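Local atomic coordinates of glycerol dehydrogenase (Schizosaccharomyces pombe, PDB entry 1TA9), a protein that catalyses the NAD(+)-dependent oxidation of glycerol to dihydroxyacetone, uses a zinc ion in catalysis and serves the assimilation of glycerol. Residues B[100-104]-B[105-109]; B[221-224]-B[225-229]; B[369-373]-B[374-378]; B[403-407]-B[408-412]. All blocks are in the same frame, centred on the assembly; numbering follows the deposited sequence.

How the interactions relate
The four contacts are local and follow one another along the chain in the order of their numbers. Interaction 1 lies on helix 100-115, which packs on the parallel sheet next to residues that probably bind NAD(+). Interaction 2 starts helix 223-245, and its centre is about 19 Å from that of interaction 1. It is the contact nearest the middle of the chain, close to the zinc site. Interaction 3, about 20 Å further on between centres, forms the short turn 371-374. Interaction 4 opens helix 407-428, whose later turns pack against Thr-370. Interactions 1 and 4 lie about 45 Å apart between centres. The series runs from the parallel sheet, the probable NAD(+) side, into the helical part.

Interaction 1: residues B[100-104]-B[105-109]; sequences QNVWN and ICANK
Trp-103 lies over Ala-107 inside helix 100-115, the helix of a beta-alpha-beta unit with strands 93-98 and 120-125. CG stands anti to the carbonyl carbon, chi1 -87°, and this swings the indole along the helix. From CB outward, CG and CD2 pass above the methyl of Ala-107. CE3 comes closest, 3.3 Å from Ala-107 CB, so the methyl sits under one ring face, offset toward the rim. CZ3 then meets Asn-108 OD1 at 3.6 Å, an oblique approach with ring and amide planes 47° apart. At the other end of the indole, NE1 bonds to Leu-124 O, and the ring also packs on Val-96 and Val-125 of the flanking strands.

The helix widens here into a pi-type turn. Val-102 O accepts from both Cys-106 N and Ala-107 N, which arrive from opposite faces of its carbonyl plane. Before the helix proper, Asp-99, a probable NAD(+)-binding residue, accepts from Val-102 N. Cys-106 SG touches Val-102 CG1 and packs on Thr-177, another probable NAD(+) residue. In the widened turn, a water gives a hydrogen to Trp-103 O at a short separation and accepts one from Asn-108 N at 2.9 Å.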
loop_
_atom_site.group_PDB
_atom_site.type_symbol
_atom_site.label_atom_id
_atom_site.label_comp_id
_atom_site.label_asym_id
_atom_site.label_seq_id
_atom_site.Cartn_x
_atom_site.Cartn_y
_atom_site.Cartn_z
ATOM N N GLN B 100 0.999 -43.945 37.060
ATOM C CA GLN B 100 -0.066 -44.907 36.807
ATOM C C GLN B 100 -1.110 -44.428 35.806
ATOM O O GLN B 100 -1.588 -45.204 34.979
ATOM C CB GLN B 100 -0.744 -45.296 38.119
ATOM C CG GLN B 100 -1.540 -46.584 38.031
ATOM C CD GLN B 100 -0.749 -47.708 37.382
ATOM O OE1 GLN B 100 -0.804 -47.899 36.166
ATOM N NE2 GLN B 100 0.004 -48.445 38.190
ATOM N N ASN B 101 -1.460 -43.150 35.884
ATOM C CA ASN B 101 -2.452 -42.572 34.988
ATOM C C ASN B 101 -2.044 -42.748 33.525
ATOM O O ASN B 101 -2.845 -43.182 32.695
ATOM C CB ASN B 101 -2.628 -41.083 35.303
ATOM C CG ASN B 101 -3.776 -40.455 34.540
ATOM O OD1 ASN B 101 -3.958 -39.234 34.562
ATOM N ND2 ASN B 101 -4.565 -41.282 33.866
ATOM N N VAL B 102 -0.794 -42.418 33.212
ATOM C CA VAL B 102 -0.309 -42.535 31.844
ATOM C C VAL B 102 -0.205 -43.988 31.398
ATOM O O VAL B 102 -0.393 -44.292 30.218
ATOM C CB VAL B 102 1.054 -41.833 31.676
ATOM C CG1 VAL B 102 1.571 -42.032 30.265
ATOM C CG2 VAL B 102 0.900 -40.346 31.965
ATOM N N TRP B 103 0.092 -44.890 32.331
ATOM C CA TRP B 103 0.177 -46.306 31.983
ATOM C C TRP B 103 -1.198 -46.772 31.523
ATOM O O TRP B 103 -1.325 -47.518 30.552
ATOM C CB TRP B 103 0.632 -47.145 33.185
ATOM C CG TRP B 103 2.122 -47.251 33.315
ATOM C CD1 TRP B 103 2.906 -46.687 34.279
ATOM C CD2 TRP B 103 3.010 -47.944 32.430
ATOM N NE1 TRP B 103 4.229 -46.984 34.050
ATOM C CE2 TRP B 103 4.321 -47.754 32.920
ATOM C CE3 TRP B 103 2.825 -48.707 31.268
ATOM C CZ2 TRP B 103 5.444 -48.298 32.286
ATOM C CZ3 TRP B 103 3.942 -49.248 30.637
ATOM C CH2 TRP B 103 5.235 -49.039 31.150
ATOM N N ASN B 104 -2.230 -46.316 32.222
ATOM C CA ASN B 104 -3.599 -46.689 31.891
ATOM C C ASN B 104 -4.014 -46.107 30.545
ATOM O O ASN B 104 -4.671 -46.771 29.742
ATOM C CB ASN B 104 -4.557 -46.177 32.969
ATOM C CG ASN B 104 -4.226 -46.709 34.355
ATOM O OD1 ASN B 104 -4.782 -46.251 35.352
ATOM N ND2 ASN B 104 -3.324 -47.682 34.424
ATOM N N ILE B 105 -3.610 -44.863 30.305
ATOM C CA ILE B 105 -3.961 -44.148 29.083
ATOM C C ILE B 105 -3.242 -44.535 27.788
ATOM O O ILE B 105 -3.888 -44.704 26.755
ATOM C CB ILE B 105 -3.782 -42.625 29.284
ATOM C CG1 ILE B 105 -4.678 -42.143 30.425
ATOM C CG2 ILE B 105 -4.129 -41.876 28.001
ATOM C CD1 ILE B 105 -4.510 -40.673 30.751
ATOM N N CYS B 106 -1.922 -44.684 27.824
ATOM C CA CYS B 106 -1.219 -44.985 26.581
ATOM C C CYS B 106 0.148 -45.660 26.666
ATOM O O CYS B 106 0.607 -46.242 25.685
ATOM C CB CYS B 106 -1.055 -43.686 25.797
ATOM S SG CYS B 106 -0.057 -42.457 26.691
ATOM N N ALA B 107 0.804 -45.569 27.817
ATOM C CA ALA B 107 2.139 -46.146 27.980
ATOM C C ALA B 107 2.292 -47.594 27.506
ATOM O O ALA B 107 3.359 -47.981 27.031
ATOM C CB ALA B 107 2.576 -46.024 29.429
ATOM N N ASN B 108 1.237 -48.393 27.633
ATOM C CA ASN B 108 1.306 -49.787 27.208
ATOM C C ASN B 108 1.401 -49.941 25.697
ATOM O O ASN B 108 1.912 -50.948 25.202
ATOM C CB ASN B 108 0.102 -50.572 27.736
ATOM C CG ASN B 108 0.233 -50.905 29.208
ATOM O OD1 ASN B 108 1.246 -51.452 29.638
ATOM N ND2 ASN B 108 -0.793 -50.580 29.988
ATOM N N LYS B 109 0.908 -48.949 24.963
ATOM C CA LYS B 109 0.968 -48.992 23.509
ATOM C C LYS B 109 2.435 -48.982 23.086
ATOM O O LYS B 109 2.834 -49.684 22.156
ATOM C CB LYS B 109 0.236 -47.787 22.913
ATOM C CG LYS B 109 -1.235 -47.707 23.305
ATOM C CD LYS B 109 -1.902 -46.473 22.713
ATOM C CE LYS B 109 -3.331 -46.318 23.210
ATOM N NZ LYS B 109 -4.194 -47.467 22.820
HETATM O O HOH W 1 -1.538 -47.814 28.034
#

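Interaction 2: residues B[221-224]-B[225-229]; sequences APVR and FLISG
With chi1 -75° and chi2 -78°, the Phe-225 ring turns back beside Pro-222, and the two side chains run side by side in the same direction. This is the N-terminal turn of helix 223-245, which follows the parallel-sheet part of this iron-containing alcohol dehydrogenase fold and belongs to its helical part. Proline CD touches ring carbon CD2 of Phe-225 at 3.6 Å, while CB and CG follow along CD2 and CE2. Pro-222 O lies at the ring edge, in its plane. The same oxygen accepts from Phe-225 N at 3.0 Å, with the donor standing above the carbonyl plane. A water also gives a hydrogen to Pro-222 O.

One turn on, Val-223 CG2 meets Ile-227 CD1 at 4.2 Å, and Ile-227 also packs on Ile-279 of helix 258-284. Arg-224 leaves the helix with its chain extended from CG to NE, chi1 180°, and forms a salt bridge with Glu-335. Bonds to carbonyls of Arg-330, Ser-439 and Ser-442 fix the guanidinium's rotation. The Ser-228 side chain is about 5 Å from that of the zinc ligand His-333 and about 8 Å from the zinc ion. Its OG is bonded to Gly-334 N and Ser-180 O, and its N bonds to Arg-224 O at 3.0 Å.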
loop_
_atom_site.group_PDB
_atom_site.type_symbol
_atom_site.label_atom_id
_atom_site.label_comp_id
_atom_site.label_asym_id
_atom_site.label_seq_id
_atom_site.Cartn_x
_atom_site.Cartn_y
_atom_site.Cartn_z
ATOM N N ALA B 221 -6.992 -35.319 25.411
ATOM C CA ALA B 221 -6.809 -34.635 26.687
ATOM C C ALA B 221 -7.682 -33.384 26.767
ATOM O O ALA B 221 -8.063 -32.817 25.743
ATOM C CB ALA B 221 -5.347 -34.256 26.862
ATOM N N PRO B 222 -8.022 -32.945 27.992
ATOM C CA PRO B 222 -8.852 -31.746 28.165
ATOM C C PRO B 222 -8.205 -30.565 27.448
ATOM O O PRO B 222 -7.001 -30.348 27.569
ATOM C CB PRO B 222 -8.871 -31.560 29.677
ATOM C CG PRO B 222 -8.808 -32.975 30.177
ATOM C CD PRO B 222 -7.742 -33.580 29.292
ATOM N N VAL B 223 -9.001 -29.793 26.717
ATOM C CA VAL B 223 -8.466 -28.662 25.966
ATOM C C VAL B 223 -7.761 -27.603 26.826
ATOM O O VAL B 223 -6.987 -26.794 26.310
ATOM C CB VAL B 223 -9.576 -28.010 25.099
ATOM C CG1 VAL B 223 -10.606 -27.333 25.982
ATOM C CG2 VAL B 223 -8.955 -27.037 24.098
ATOM N N ARG B 224 -8.004 -27.605 28.134
ATOM C CA ARG B 224 -7.327 -26.641 28.998
ATOM C C ARG B 224 -5.808 -26.849 28.866
ATOM O O ARG B 224 -5.035 -25.895 28.915
ATOM C CB ARG B 224 -7.752 -26.822 30.460
ATOM C CG ARG B 224 -7.078 -25.848 31.413
ATOM C CD ARG B 224 -7.313 -26.185 32.888
ATOM N NE ARG B 224 -6.560 -25.275 33.754
ATOM C CZ ARG B 224 -6.374 -25.447 35.058
ATOM N NH1 ARG B 224 -6.884 -26.506 35.676
ATOM N NH2 ARG B 224 -5.670 -24.558 35.746
ATOM N N PHE B 225 -5.387 -28.098 28.686
ATOM C CA PHE B 225 -3.963 -28.410 28.543
ATOM C C PHE B 225 -3.350 -27.777 27.292
ATOM O O PHE B 225 -2.262 -27.198 27.344
ATOM C CB PHE B 225 -3.753 -29.927 28.499
ATOM C CG PHE B 225 -3.893 -30.599 29.834
ATOM C CD1 PHE B 225 -2.864 -30.533 30.771
ATOM C CD2 PHE B 225 -5.059 -31.280 30.164
ATOM C CE1 PHE B 225 -2.995 -31.139 32.022
ATOM C CE2 PHE B 225 -5.204 -31.890 31.414
ATOM C CZ PHE B 225 -4.169 -31.817 32.343
ATOM N N LEU B 226 -4.042 -27.904 26.164
ATOM C CA LEU B 226 -3.556 -27.333 24.909
ATOM C C LEU B 226 -3.443 -25.820 25.041
ATOM O O LEU B 226 -2.471 -25.219 24.586
ATOM C CB LEU B 226 -4.510 -27.668 23.753
ATOM C CG LEU B 226 -4.129 -27.077 22.386
ATOM C CD1 LEU B 226 -2.886 -27.784 21.859
ATOM C CD2 LEU B 226 -5.277 -27.239 21.398
ATOM N N ILE B 227 -4.449 -25.213 25.664
ATOM C CA ILE B 227 -4.472 -23.772 25.851
ATOM C C ILE B 227 -3.294 -23.320 26.707
ATOM O O ILE B 227 -2.704 -22.271 26.455
ATOM C CB ILE B 227 -5.809 -23.326 26.480
ATOM C CG1 ILE B 227 -6.932 -23.548 25.463
ATOM C CG2 ILE B 227 -5.738 -21.858 26.892
ATOM C CD1 ILE B 227 -8.336 -23.362 26.001
ATOM N N SER B 228 -2.946 -24.114 27.712
ATOM C CA SER B 228 -1.811 -23.780 28.558
ATOM C C SER B 228 -0.552 -23.782 27.686
ATOM O O SER B 228 0.319 -22.928 27.830
ATOM C CB SER B 228 -1.669 -24.803 29.681
ATOM O OG SER B 228 -0.492 -24.554 30.421
ATOM N N GLY B 229 -0.468 -24.751 26.779
ATOM C CA GLY B 229 0.672 -24.831 25.887
ATOM C C GLY B 229 0.718 -23.652 24.931
ATOM O O GLY B 229 1.790 -23.228 24.510
HETATM O O HOH W 2 -5.414 -30.491 25.376
#

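Interaction 3: residues B[369-373]-B[374-378]; sequences ITLEE and LGIPN
Leu-371, Leu-374 and Ile-376 meet in a local apolar contact within and just after the short, weakly bonded helical turn 371-374, which packs on helices 333-347 and 407-428. Leu-371 CD2 lies 4.3 Å from Leu-374 CD1 and 4.2 Å from Ile-376 CG1. Both leucines rest on Tyr-339 of helix 333-347, and Leu-371 also packs on Arg-284 of a second subunit.

Both ends of the turn are capped. Thr-370 is the N-cap, and its OG1 accepts from Glu-373 N at 3.3 Å. The same hydroxyl gives its hydrogen to Glu-373 OE2 at 2.8 Å, on the anti lone pair. Ile-369 N meets OE2 from above the carboxylate plane, so two donors grip this oxygen, while OE1 accepts from Phe-434 N.

A Schellman motif closes the C-terminal end. Gly-375 has positive phi, 91°, and the chain folds back. Ile-376 N bonds to Leu-371 O at 3.0 Å, and Gly-375 N reaches Glu-372 O from above its carbonyl plane. The reversal brings Pro-377 beside the exposed Glu-372. That chain bends at chi2, 80°, and sets OE2 3.3 Å from Pro-377 CB.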
loop_
_atom_site.group_PDB
_atom_site.type_symbol
_atom_site.label_atom_id
_atom_site.label_comp_id
_atom_site.label_asym_id
_atom_site.label_seq_id
_atom_site.Cartn_x
_atom_site.Cartn_y
_atom_site.Cartn_z
ATOM N N ILE B 369 -6.280 -13.021 31.624
ATOM C CA ILE B 369 -5.552 -11.780 31.388
ATOM C C ILE B 369 -5.772 -10.765 32.499
ATOM O O ILE B 369 -5.355 -9.615 32.385
ATOM C CB ILE B 369 -5.949 -11.125 30.049
ATOM C CG1 ILE B 369 -7.445 -10.797 30.037
ATOM C CG2 ILE B 369 -5.574 -12.045 28.898
ATOM C CD1 ILE B 369 -7.886 -9.996 28.817
ATOM N N THR B 370 -6.428 -11.195 33.572
ATOM C CA THR B 370 -6.693 -10.322 34.712
ATOM C C THR B 370 -6.400 -11.056 36.011
ATOM O O THR B 370 -6.397 -12.286 36.046
ATOM C CB THR B 370 -8.165 -9.866 34.749
ATOM O OG1 THR B 370 -9.019 -11.015 34.810
ATOM C CG2 THR B 370 -8.504 -9.052 33.509
ATOM N N LEU B 371 -6.157 -10.297 37.076
ATOM C CA LEU B 371 -5.878 -10.881 38.387
ATOM C C LEU B 371 -7.101 -11.658 38.871
ATOM O O LEU B 371 -6.977 -12.674 39.562
ATOM C CB LEU B 371 -5.518 -9.776 39.389
ATOM C CG LEU B 371 -4.194 -9.051 39.120
ATOM C CD1 LEU B 371 -4.069 -7.825 40.017
ATOM C CD2 LEU B 371 -3.033 -10.015 39.358
ATOM N N GLU B 372 -8.283 -11.172 38.500
ATOM C CA GLU B 372 -9.531 -11.822 38.877
ATOM C C GLU B 372 -9.538 -13.247 38.324
ATOM O O GLU B 372 -9.798 -14.202 39.052
ATOM C CB GLU B 372 -10.729 -11.045 38.318
ATOM C CG GLU B 372 -12.085 -11.667 38.641
ATOM C CD GLU B 372 -12.563 -11.357 40.054
ATOM O OE1 GLU B 372 -13.424 -12.100 40.571
ATOM O OE2 GLU B 372 -12.093 -10.363 40.648
ATOM N N GLU B 373 -9.235 -13.384 37.034
ATOM C CA GLU B 373 -9.223 -14.700 36.401
ATOM C C GLU B 373 -8.126 -15.596 36.964
ATOM O O GLU B 373 -8.314 -16.809 37.092
ATOM C CB GLU B 373 -9.056 -14.561 34.888
ATOM C CG GLU B 373 -10.148 -13.736 34.235
ATOM C CD GLU B 373 -9.887 -13.500 32.767
ATOM O OE1 GLU B 373 -10.370 -14.299 31.939
ATOM O OE2 GLU B 373 -9.176 -12.519 32.448
ATOM N N LEU B 374 -6.982 -15.002 37.295
ATOM C CA LEU B 374 -5.877 -15.768 37.865
ATOM C C LEU B 374 -6.279 -16.318 39.230
ATOM O O LEU B 374 -5.631 -17.218 39.757
ATOM C CB LEU B 374 -4.633 -14.893 38.024
ATOM C CG LEU B 374 -3.877 -14.503 36.752
ATOM C CD1 LEU B 374 -2.668 -13.662 37.127
ATOM C CD2 LEU B 374 -3.436 -15.761 36.003
ATOM N N GLY B 375 -7.344 -15.758 39.798
ATOM C CA GLY B 375 -7.820 -16.204 41.096
ATOM C C GLY B 375 -7.239 -15.462 42.288
ATOM O O GLY B 375 -7.416 -15.888 43.427
ATOM N N ILE B 376 -6.554 -14.351 42.034
ATOM C CA ILE B 376 -5.943 -13.565 43.103
ATOM C C ILE B 376 -6.272 -12.074 42.993
ATOM O O ILE B 376 -5.378 -11.225 43.006
ATOM C CB ILE B 376 -4.410 -13.738 43.098
ATOM C CG1 ILE B 376 -3.856 -13.442 41.700
ATOM C CG2 ILE B 376 -4.044 -15.153 43.523
ATOM C CD1 ILE B 376 -2.348 -13.533 41.612
ATOM N N PRO B 377 -7.567 -11.736 42.904
ATOM C CA PRO B 377 -7.995 -10.340 42.791
ATOM C C PRO B 377 -7.585 -9.453 43.962
ATOM O O PRO B 377 -7.364 -8.255 43.793
ATOM C CB PRO B 377 -9.512 -10.458 42.650
ATOM C CG PRO B 377 -9.827 -11.679 43.456
ATOM C CD PRO B 377 -8.732 -12.632 43.032
ATOM N N ASN B 378 -7.466 -10.042 45.146
ATOM C CA ASN B 378 -7.103 -9.281 46.332
ATOM C C ASN B 378 -5.615 -9.304 46.673
ATOM O O ASN B 378 -5.233 -8.955 47.788
ATOM C CB ASN B 378 -7.909 -9.795 47.527
ATOM C CG ASN B 378 -9.400 -9.715 47.295
ATOM O OD1 ASN B 378 -10.165 -10.538 47.805
ATOM N ND2 ASN B 378 -9.827 -8.719 46.532
#

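Interaction 4: residues B[403-407]-B[408-412]; sequences KKFNP and SQIAD
Asn-406 and Gln-409 hold each other in both directions: each takes a backbone N-H of the other on its own amide oxygen. This is a capping box, with Asn-406 as the N-cap of helix 407-428. The Asn-406 side chain stands between its backbone N and carbonyl carbon, chi1 58°, which brings OD1 over the first turn. There OD1 accepts from Gln-409 N at 3.0 Å. It also accepts from Ser-408 OG at 2.7 Å, and the two donors come from opposite faces of the amide plane.

In return Gln-409 extends beyond CG and brings OE1 back to Asn-406 N at 2.9 Å. The N-H arrives in the carbonyl plane, on a lone pair. The two side chains cross at about a right angle, with amide planes 34° apart. OE1 also lies at the edge of the Phe-405 ring, near its plane. One water gives a hydrogen to OE1 at 2.8 Å. Another accepts from Gln-409 NE2 and gives a hydrogen to Lys-404 O.

On the inner side, Phe-405 CB touches Ile-410 CD1 at 4.0 Å. Both residues pack on Leu-347 at the end of helix 333-347. Asp-412 forms a salt bridge to Arg-76 and Lys-403 one to Glu-289, both of a second subunit, while Ala-411 packs on Leu-384 and Leu-385 of helix 381-391.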
loop_
_atom_site.group_PDB
_atom_site.type_symbol
_atom_site.label_atom_id
_atom_site.label_comp_id
_atom_site.label_asym_id
_atom_site.label_seq_id
_atom_site.Cartn_x
_atom_site.Cartn_y
_atom_site.Cartn_z
ATOM N N LYS B 403 17.097 -3.557 29.214
ATOM C CA LYS B 403 16.414 -2.637 30.121
ATOM C C LYS B 403 16.415 -3.289 31.506
ATOM O O LYS B 403 16.113 -4.472 31.637
ATOM C CB LYS B 403 14.970 -2.383 29.662
ATOM C CG LYS B 403 14.267 -1.259 30.438
ATOM C CD LYS B 403 12.831 -1.011 29.963
ATOM C CE LYS B 403 12.782 -0.487 28.529
ATOM N NZ LYS B 403 11.381 -0.219 28.077
ATOM N N LYS B 404 16.754 -2.517 32.535
ATOM C CA LYS B 404 16.820 -3.049 33.894
ATOM C C LYS B 404 15.661 -2.578 34.767
ATOM O O LYS B 404 15.122 -1.487 34.559
ATOM C CB LYS B 404 18.155 -2.659 34.530
ATOM C CG LYS B 404 19.371 -3.087 33.707
ATOM C CD LYS B 404 19.356 -4.589 33.440
ATOM C CE LYS B 404 20.512 -5.021 32.548
ATOM N NZ LYS B 404 20.455 -6.484 32.269
ATOM N N PHE B 405 15.300 -3.393 35.758
ATOM C CA PHE B 405 14.175 -3.073 36.627
ATOM C C PHE B 405 14.394 -3.280 38.120
ATOM O O PHE B 405 15.322 -3.974 38.537
ATOM C CB PHE B 405 12.965 -3.914 36.214
ATOM C CG PHE B 405 12.730 -3.951 34.736
ATOM C CD1 PHE B 405 13.245 -4.984 33.961
ATOM C CD2 PHE B 405 12.012 -2.936 34.110
ATOM C CE1 PHE B 405 13.048 -5.005 32.578
ATOM C CE2 PHE B 405 11.810 -2.949 32.727
ATOM C CZ PHE B 405 12.331 -3.987 31.963
ATOM N N ASN B 406 13.521 -2.671 38.919
ATOM C CA ASN B 406 13.564 -2.837 40.366
ATOM C C ASN B 406 12.232 -3.487 40.747
ATOM O O ASN B 406 11.296 -3.509 39.950
ATOM C CB ASN B 406 13.776 -1.496 41.099
ATOM C CG ASN B 406 12.702 -0.468 40.798
ATOM O OD1 ASN B 406 11.508 -0.745 40.898
ATOM N ND2 ASN B 406 13.129 0.738 40.447
ATOM N N PRO B 407 12.132 -4.039 41.964
ATOM C CA PRO B 407 10.887 -4.689 42.389
ATOM C C PRO B 407 9.590 -3.892 42.213
ATOM O O PRO B 407 8.579 -4.445 41.765
ATOM C CB PRO B 407 11.168 -5.039 43.849
ATOM C CG PRO B 407 12.649 -5.322 43.829
ATOM C CD PRO B 407 13.172 -4.172 43.002
ATOM N N SER B 408 9.605 -2.606 42.558
ATOM C CA SER B 408 8.397 -1.800 42.433
ATOM C C SER B 408 7.927 -1.707 40.983
ATOM O O SER B 408 6.727 -1.613 40.728
ATOM C CB SER B 408 8.610 -0.391 43.016
ATOM O OG SER B 408 9.418 0.419 42.180
ATOM N N GLN B 409 8.861 -1.738 40.034
ATOM C CA GLN B 409 8.490 -1.673 38.623
ATOM C C GLN B 409 7.807 -2.962 38.191
ATOM O O GLN B 409 6.899 -2.943 37.359
ATOM C CB GLN B 409 9.717 -1.412 37.747
ATOM C CG GLN B 409 10.263 0.001 37.880
ATOM C CD GLN B 409 11.510 0.214 37.052
ATOM O OE1 GLN B 409 12.516 -0.466 37.243
ATOM N NE2 GLN B 409 11.452 1.163 36.123
ATOM N N ILE B 410 8.241 -4.084 38.753
ATOM C CA ILE B 410 7.628 -5.363 38.424
ATOM C C ILE B 410 6.210 -5.363 38.999
ATOM O O ILE B 410 5.239 -5.700 38.311
ATOM C CB ILE B 410 8.421 -6.538 39.030
ATOM C CG1 ILE B 410 9.870 -6.499 38.531
ATOM C CG2 ILE B 410 7.754 -7.859 38.669
ATOM C CD1 ILE B 410 10.008 -6.469 37.018
ATOM N N ALA B 411 6.099 -4.979 40.266
ATOM C CA ALA B 411 4.804 -4.925 40.932
ATOM C C ALA B 411 3.837 -4.001 40.197
ATOM O O ALA B 411 2.661 -4.333 40.021
ATOM C CB ALA B 411 4.977 -4.459 42.368
ATOM N N ASP B 412 4.329 -2.838 39.776
ATOM C CA ASP B 412 3.493 -1.872 39.060
ATOM C C ASP B 412 2.984 -2.428 37.736
ATOM O O ASP B 412 1.818 -2.228 37.370
ATOM C CB ASP B 412 4.273 -0.583 38.782
ATOM C CG ASP B 412 4.283 0.368 39.963
ATOM O OD1 ASP B 412 3.689 0.043 41.016
ATOM O OD2 ASP B 412 4.886 1.453 39.829
HETATM O O HOH W 3 13.645 0.630 33.768
HETATM O O HOH W 4 15.015 0.778 37.175
#